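Local coordinates for DUF1285 domain-containing protein (Shewanella baltica, PDB 2RA9) that is of unknown function but belongs to the DUF1285 family, whose fold of repeated structural motifs has been linked to a possible part in signal transduction, at residues E23-W35 with K69-I81. Residues are numbered along the deposited sequence; the frame is centred on the assembly and turned at random.
With EDO (1,2-ethanediol), chain C.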
loop_
_atom_site.group_PDB
_atom_site.type_symbol
_atom_site.label_atom_id
_atom_site.label_comp_id
_atom_site.label_asym_id
_atom_site.label_seq_id
_atom_site.Cartn_x
_atom_site.Cartn_y
_atom_site.Cartn_z
ATOM N N GLU A 23 14.952 -4.883 17.939
ATOM C CA GLU A 23 15.288 -5.465 16.655
ATOM C C GLU A 23 15.184 -4.189 15.796
ATOM O O GLU A 23 14.066 -3.761 15.519
ATOM C CB GLU A 23 14.257 -6.536 16.247
ATOM C CG GLU A 23 14.584 -7.437 15.023
ATOM C CD GLU A 23 13.701 -7.191 13.787
ATOM O OE1 GLU A 23 13.598 -6.019 13.398
ATOM O OE2 GLU A 23 13.142 -8.160 13.179
ATOM N N VAL A 24 16.304 -3.534 15.441
ATOM C CA VAL A 24 16.262 -2.546 14.367
ATOM C C VAL A 24 15.800 -3.293 13.104
ATOM O O VAL A 24 16.398 -4.286 12.702
ATOM C CB VAL A 24 17.660 -1.914 14.073
ATOM C CG1 VAL A 24 17.627 -0.992 12.853
ATOM C CG2 VAL A 24 18.168 -1.178 15.256
ATOM N N PRO A 25 14.696 -2.853 12.484
ATOM C CA PRO A 25 14.291 -3.555 11.249
ATOM C C PRO A 25 15.364 -3.535 10.168
ATOM O O PRO A 25 15.989 -2.484 9.939
ATOM C CB PRO A 25 13.061 -2.773 10.806
ATOM C CG PRO A 25 12.542 -2.162 12.097
ATOM C CD PRO A 25 13.755 -1.792 12.843
ATOM N N LEU A 26 15.557 -4.673 9.504
ATOM C CA LEU A 26 16.528 -4.742 8.396
ATOM C C LEU A 26 15.970 -4.269 7.071
ATOM O O LEU A 26 16.725 -3.922 6.152
ATOM C CB LEU A 26 17.067 -6.181 8.229
ATOM C CG LEU A 26 17.739 -6.767 9.492
ATOM C CD1 LEU A 26 18.350 -8.146 9.219
ATOM C CD2 LEU A 26 18.752 -5.785 10.063
ATOM N N PHE A 27 14.630 -4.277 6.973
ATOM C CA PHE A 27 13.918 -3.819 5.786
ATOM C C PHE A 27 13.321 -2.463 6.109
ATOM O O PHE A 27 12.762 -2.248 7.197
ATOM C CB PHE A 27 12.773 -4.780 5.431
ATOM C CG PHE A 27 13.234 -6.137 4.947
ATOM C CD1 PHE A 27 13.534 -7.151 5.838
ATOM C CD2 PHE A 27 13.333 -6.409 3.597
ATOM C CE1 PHE A 27 13.984 -8.392 5.393
ATOM C CE2 PHE A 27 13.759 -7.652 3.127
ATOM C CZ PHE A 27 14.075 -8.652 4.011
ATOM N N ASP A 28 13.426 -1.552 5.134
ATOM C CA ASP A 28 12.926 -0.192 5.265
ATOM C C ASP A 28 12.118 0.162 4.018
ATOM O O ASP A 28 12.561 -0.153 2.910
ATOM C CB ASP A 28 14.095 0.808 5.407
ATOM C CG ASP A 28 14.846 0.685 6.729
ATOM O OD1 ASP A 28 14.265 1.035 7.768
ATOM O OD2 ASP A 28 15.997 0.218 6.751
ATOM N N ILE A 29 10.961 0.821 4.193
ATOM C CA ILE A 29 10.159 1.358 3.109
ATOM C C ILE A 29 10.072 2.860 3.311
ATOM O O ILE A 29 9.625 3.332 4.351
ATOM C CB ILE A 29 8.752 0.751 3.049
ATOM C CG1 ILE A 29 8.829 -0.767 3.050
ATOM C CG2 ILE A 29 8.011 1.232 1.799
ATOM C CD1 ILE A 29 7.493 -1.472 3.048
ATOM N N ASN A 30 10.558 3.623 2.343
ATOM C CA ASN A 30 10.525 5.096 2.470
ATOM C C ASN A 30 9.178 5.654 2.059
ATOM O O ASN A 30 8.256 4.906 1.684
ATOM C CB ASN A 30 11.694 5.766 1.732
ATOM C CG ASN A 30 11.589 5.729 0.227
ATOM O OD1 ASN A 30 10.532 5.467 -0.362
ATOM N ND2 ASN A 30 12.722 6.034 -0.415
ATOM N N ALA A 31 9.034 6.975 2.198
ATOM C CA ALA A 31 7.743 7.629 2.030
ATOM C C ALA A 31 7.213 7.479 0.608
ATOM O O ALA A 31 5.985 7.524 0.389
ATOM C CB ALA A 31 7.852 9.098 2.438
ATOM N N LEU A 32 8.116 7.286 -0.352
ATOM C CA LEU A 32 7.726 7.084 -1.743
ATOM C C LEU A 32 7.444 5.616 -2.077
ATOM O O LEU A 32 7.019 5.293 -3.178
ATOM C CB LEU A 32 8.769 7.702 -2.688
ATOM C CG LEU A 32 8.354 9.108 -3.152
ATOM C CD1 LEU A 32 9.541 9.942 -3.612
ATOM C CD2 LEU A 32 7.313 8.958 -4.259
ATOM N N GLY A 33 7.657 4.728 -1.112
ATOM C CA GLY A 33 7.330 3.311 -1.286
ATOM C C GLY A 33 8.467 2.455 -1.760
ATOM O O GLY A 33 8.268 1.291 -2.078
ATOM N N ASP A 34 9.673 3.004 -1.775
ATOM C CA ASP A 34 10.831 2.261 -2.224
ATOM C C ASP A 34 11.417 1.493 -1.055
ATOM O O ASP A 34 11.512 2.022 0.064
ATOM C CB ASP A 34 11.860 3.178 -2.865
ATOM C CG ASP A 34 11.352 3.810 -4.143
ATOM O OD1 ASP A 34 10.561 3.158 -4.839
ATOM O OD2 ASP A 34 11.747 4.969 -4.434
ATOM N N TRP A 35 11.857 0.259 -1.308
ATOM C CA TRP A 35 12.360 -0.622 -0.260
ATOM C C TRP A 35 13.880 -0.706 -0.253
ATOM O O TRP A 35 14.510 -0.719 -1.306
ATOM C CB TRP A 35 11.840 -2.052 -0.478
ATOM C CG TRP A 35 10.414 -2.306 -0.329
ATOM C CD1 TRP A 35 9.351 -1.616 -0.900
ATOM C CD2 TRP A 35 9.824 -3.375 0.396
ATOM N NE1 TRP A 35 8.162 -2.206 -0.580
ATOM C CE2 TRP A 35 8.417 -3.282 0.226
ATOM C CE3 TRP A 35 10.340 -4.407 1.204
ATOM C CZ2 TRP A 35 7.530 -4.181 0.819
ATOM C CZ3 TRP A 35 9.462 -5.276 1.799
ATOM C CH2 TRP A 35 8.074 -5.181 1.571
ATOM N N LYS A 69 10.083 -14.526 11.060
ATOM C CA LYS A 69 9.177 -13.426 11.232
ATOM C C LYS A 69 10.011 -12.228 11.647
ATOM O O LYS A 69 10.652 -12.270 12.688
ATOM C CB LYS A 69 8.078 -13.728 12.263
ATOM C CG LYS A 69 7.226 -14.917 11.884
ATOM C CD LYS A 69 6.258 -15.311 12.988
ATOM C CE LYS A 69 5.489 -16.579 12.682
ATOM N NZ LYS A 69 6.383 -17.752 12.400
ATOM N N VAL A 70 10.032 -11.198 10.794
ATOM C CA VAL A 70 10.958 -10.108 10.970
ATOM C C VAL A 70 10.251 -8.754 10.766
ATOM O O VAL A 70 9.233 -8.675 10.133
ATOM C CB VAL A 70 12.185 -10.215 10.046
ATOM C CG1 VAL A 70 12.873 -11.571 10.210
ATOM C CG2 VAL A 70 11.802 -9.968 8.601
ATOM N N ARG A 71 10.842 -7.714 11.352
ATOM C CA ARG A 71 10.276 -6.384 11.323
ATOM C C ARG A 71 10.655 -5.617 10.053
ATOM O O ARG A 71 11.707 -5.831 9.453
ATOM C CB ARG A 71 10.727 -5.583 12.528
ATOM C CG ARG A 71 10.257 -6.143 13.845
ATOM C CD ARG A 71 10.697 -5.235 14.974
ATOM N NE ARG A 71 10.173 -5.619 16.293
ATOM C CZ ARG A 71 8.995 -5.260 16.802
ATOM N NH1 ARG A 71 8.136 -4.493 16.136
ATOM N NH2 ARG A 71 8.668 -5.672 18.020
ATOM N N VAL A 72 9.743 -4.737 9.666
ATOM C CA VAL A 72 9.951 -3.780 8.568
ATOM C C VAL A 72 9.647 -2.398 9.109
ATOM O O VAL A 72 8.625 -2.188 9.768
ATOM C CB VAL A 72 9.004 -4.078 7.397
ATOM C CG1 VAL A 72 9.211 -3.093 6.211
ATOM C CG2 VAL A 72 9.157 -5.543 6.937
ATOM N N GLN A 73 10.540 -1.433 8.841
ATOM C CA GLN A 73 10.277 -0.018 9.200
ATOM C C GLN A 73 9.618 0.666 8.003
ATOM O O GLN A 73 10.071 0.499 6.871
ATOM C CB GLN A 73 11.580 0.707 9.572
ATOM C CG GLN A 73 11.349 2.082 10.186
ATOM C CD GLN A 73 10.665 1.995 11.593
ATOM O OE1 GLN A 73 10.521 0.903 12.187
ATOM N NE2 GLN A 73 10.262 3.149 12.122
ATOM N N VAL A 74 8.555 1.417 8.256
ATOM C CA VAL A 74 7.753 2.037 7.208
ATOM C C VAL A 74 7.638 3.532 7.545
ATOM O O VAL A 74 7.167 3.904 8.615
ATOM C CB VAL A 74 6.351 1.349 7.123
ATOM C CG1 VAL A 74 5.467 2.063 6.118
ATOM C CG2 VAL A 74 6.477 -0.107 6.762
ATOM N N GLU A 75 8.109 4.391 6.653
ATOM C CA GLU A 75 8.119 5.822 6.901
ATOM C C GLU A 75 6.726 6.423 6.914
ATOM O O GLU A 75 6.431 7.269 7.761
ATOM C CB GLU A 75 8.973 6.550 5.844
ATOM C CG GLU A 75 9.031 8.086 6.060
ATOM C CD GLU A 75 9.953 8.841 5.108
ATOM O OE1 GLU A 75 10.678 8.248 4.259
ATOM O OE2 GLU A 75 9.948 10.090 5.224
ATOM N N ASP A 76 5.887 6.000 5.969
ATOM C CA ASP A 76 4.567 6.582 5.749
ATOM C C ASP A 76 3.587 5.422 5.553
ATOM O O ASP A 76 3.171 4.834 6.541
ATOM C CB ASP A 76 4.617 7.560 4.569
ATOM C CG ASP A 76 3.369 8.375 4.421
ATOM O OD1 ASP A 76 2.358 8.131 5.134
ATOM O OD2 ASP A 76 3.415 9.290 3.566
ATOM N N ALA A 77 3.284 5.044 4.308
ATOM C CA ALA A 77 2.483 3.865 4.014
ATOM C C ALA A 77 3.372 2.796 3.353
ATOM O O ALA A 77 4.380 3.104 2.689
ATOM C CB ALA A 77 1.377 4.205 3.063
ATOM N N PRO A 78 3.025 1.537 3.536
ATOM C CA PRO A 78 3.892 0.479 2.994
ATOM C C PRO A 78 3.878 0.393 1.463
ATOM O O PRO A 78 4.805 -0.156 0.864
ATOM C CB PRO A 78 3.279 -0.805 3.598
ATOM C CG PRO A 78 1.889 -0.447 3.945
ATOM C CD PRO A 78 1.958 0.974 4.377
ATOM N N LEU A 79 2.810 0.921 0.850
ATOM C CA LEU A 79 2.593 0.798 -0.572
ATOM C C LEU A 79 2.152 2.151 -1.123
ATOM O O LEU A 79 1.423 2.880 -0.466
ATOM C CB LEU A 79 1.523 -0.243 -0.840
ATOM C CG LEU A 79 1.939 -1.692 -0.538
ATOM C CD1 LEU A 79 0.786 -2.592 -0.442
ATOM C CD2 LEU A 79 2.975 -2.196 -1.557
ATOM N N LEU A 80 2.627 2.483 -2.328
ATOM C CA LEU A 80 2.222 3.686 -3.035
ATOM C C LEU A 80 1.354 3.257 -4.238
ATOM O O LEU A 80 1.830 2.589 -5.174
ATOM C CB LEU A 80 3.461 4.424 -3.553
ATOM C CG LEU A 80 3.150 5.805 -4.167
ATOM C CD1 LEU A 80 2.922 6.821 -3.079
ATOM C CD2 LEU A 80 4.253 6.232 -5.126
ATOM N N ILE A 81 0.106 3.679 -4.215
ATOM C CA ILE A 81 -0.844 3.400 -5.274
ATOM C C ILE A 81 -0.596 4.332 -6.462
ATOM O O ILE A 81 -0.597 5.546 -6.329
ATOM C CB ILE A 81 -2.274 3.529 -4.780
ATOM C CG1 ILE A 81 -2.591 2.389 -3.792
ATOM C CG2 ILE A 81 -3.263 3.531 -5.987
ATOM C CD1 ILE A 81 -3.887 2.528 -2.974
HETATM C C1 EDO C . 10.877 -17.142 14.095
HETATM O O1 EDO C . 10.937 -15.845 13.540
HETATM C C2 EDO C . 9.686 -17.886 13.524
HETATM O O2 EDO C . 8.474 -17.497 14.182
HETATM O O HOH W 1 11.257 -9.892 15.184
HETATM O O HOH W 2 14.022 -6.924 9.981
HETATM O O HOH W 3 6.548 4.348 3.741
HETATM O O HOH W 4 4.083 5.844 1.563
HETATM O O HOH W 5 6.090 -0.330 -1.595
#
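Ile29 lies against Val72, Val74 and Pro78, its backbone supplying two of the three hydrogen bonds that pair strand 27-29 in parallel with strand 69-74; the other runs from Gln73 N to Phe27 O. Ile29 N donates to Gln73 O at 2.8 Å, and Ile29 O takes up Glu75 N. With CG1 anti to the carbonyl carbon (chi1 -52°) and the chain extended beyond it, CD1 reaches over one face of the Trp35 indole, 3.4 Å above the ring plane and offset toward its rim. The CG1 branch meets Val72 CG1 at 3.9 Å, while CG2 is turned to Pro78 O. With only an alanine here, the branch lying over the indole and against Val72 and Pro78 would be missing, which is likely to open a gap between them. Strands 27-29 and 69-74 are the two central strands of a six-stranded mixed sheet whose strand order, 3-2-1-6-5-4, recurs in the second sheet of the chain, in keeping with a fold built from repeated motifs; residues 75-78 link the two sheets. At the N-terminal end the extended chain of Arg71 crosses the Glu23 side chain at a slant, and Glu23 OE2 accepts Arg71 N on the syn side at 3.0 Å. The carboxylate packs on the aliphatic part of Arg71, its plane 89° from the guanidinium, which instead forms a salt bridge with Glu60 through NH1. On the sheet face it shares with Asp28, Gln73 CB lies 3.3 Å from Asp28 OD1, and Gln73 OE1 lies near Pro25 CG. Beyond the strands, Glu75 OE1 accepts Ala31 N from above the carboxylate plane, in a bent bond of 134° at the hydrogen, and Ala31 CB rests 3.4 Å from Glu75 CD. Water 5 joins Gly33 O, Pro78 O and Trp35 NE1, meeting the indole at its edge.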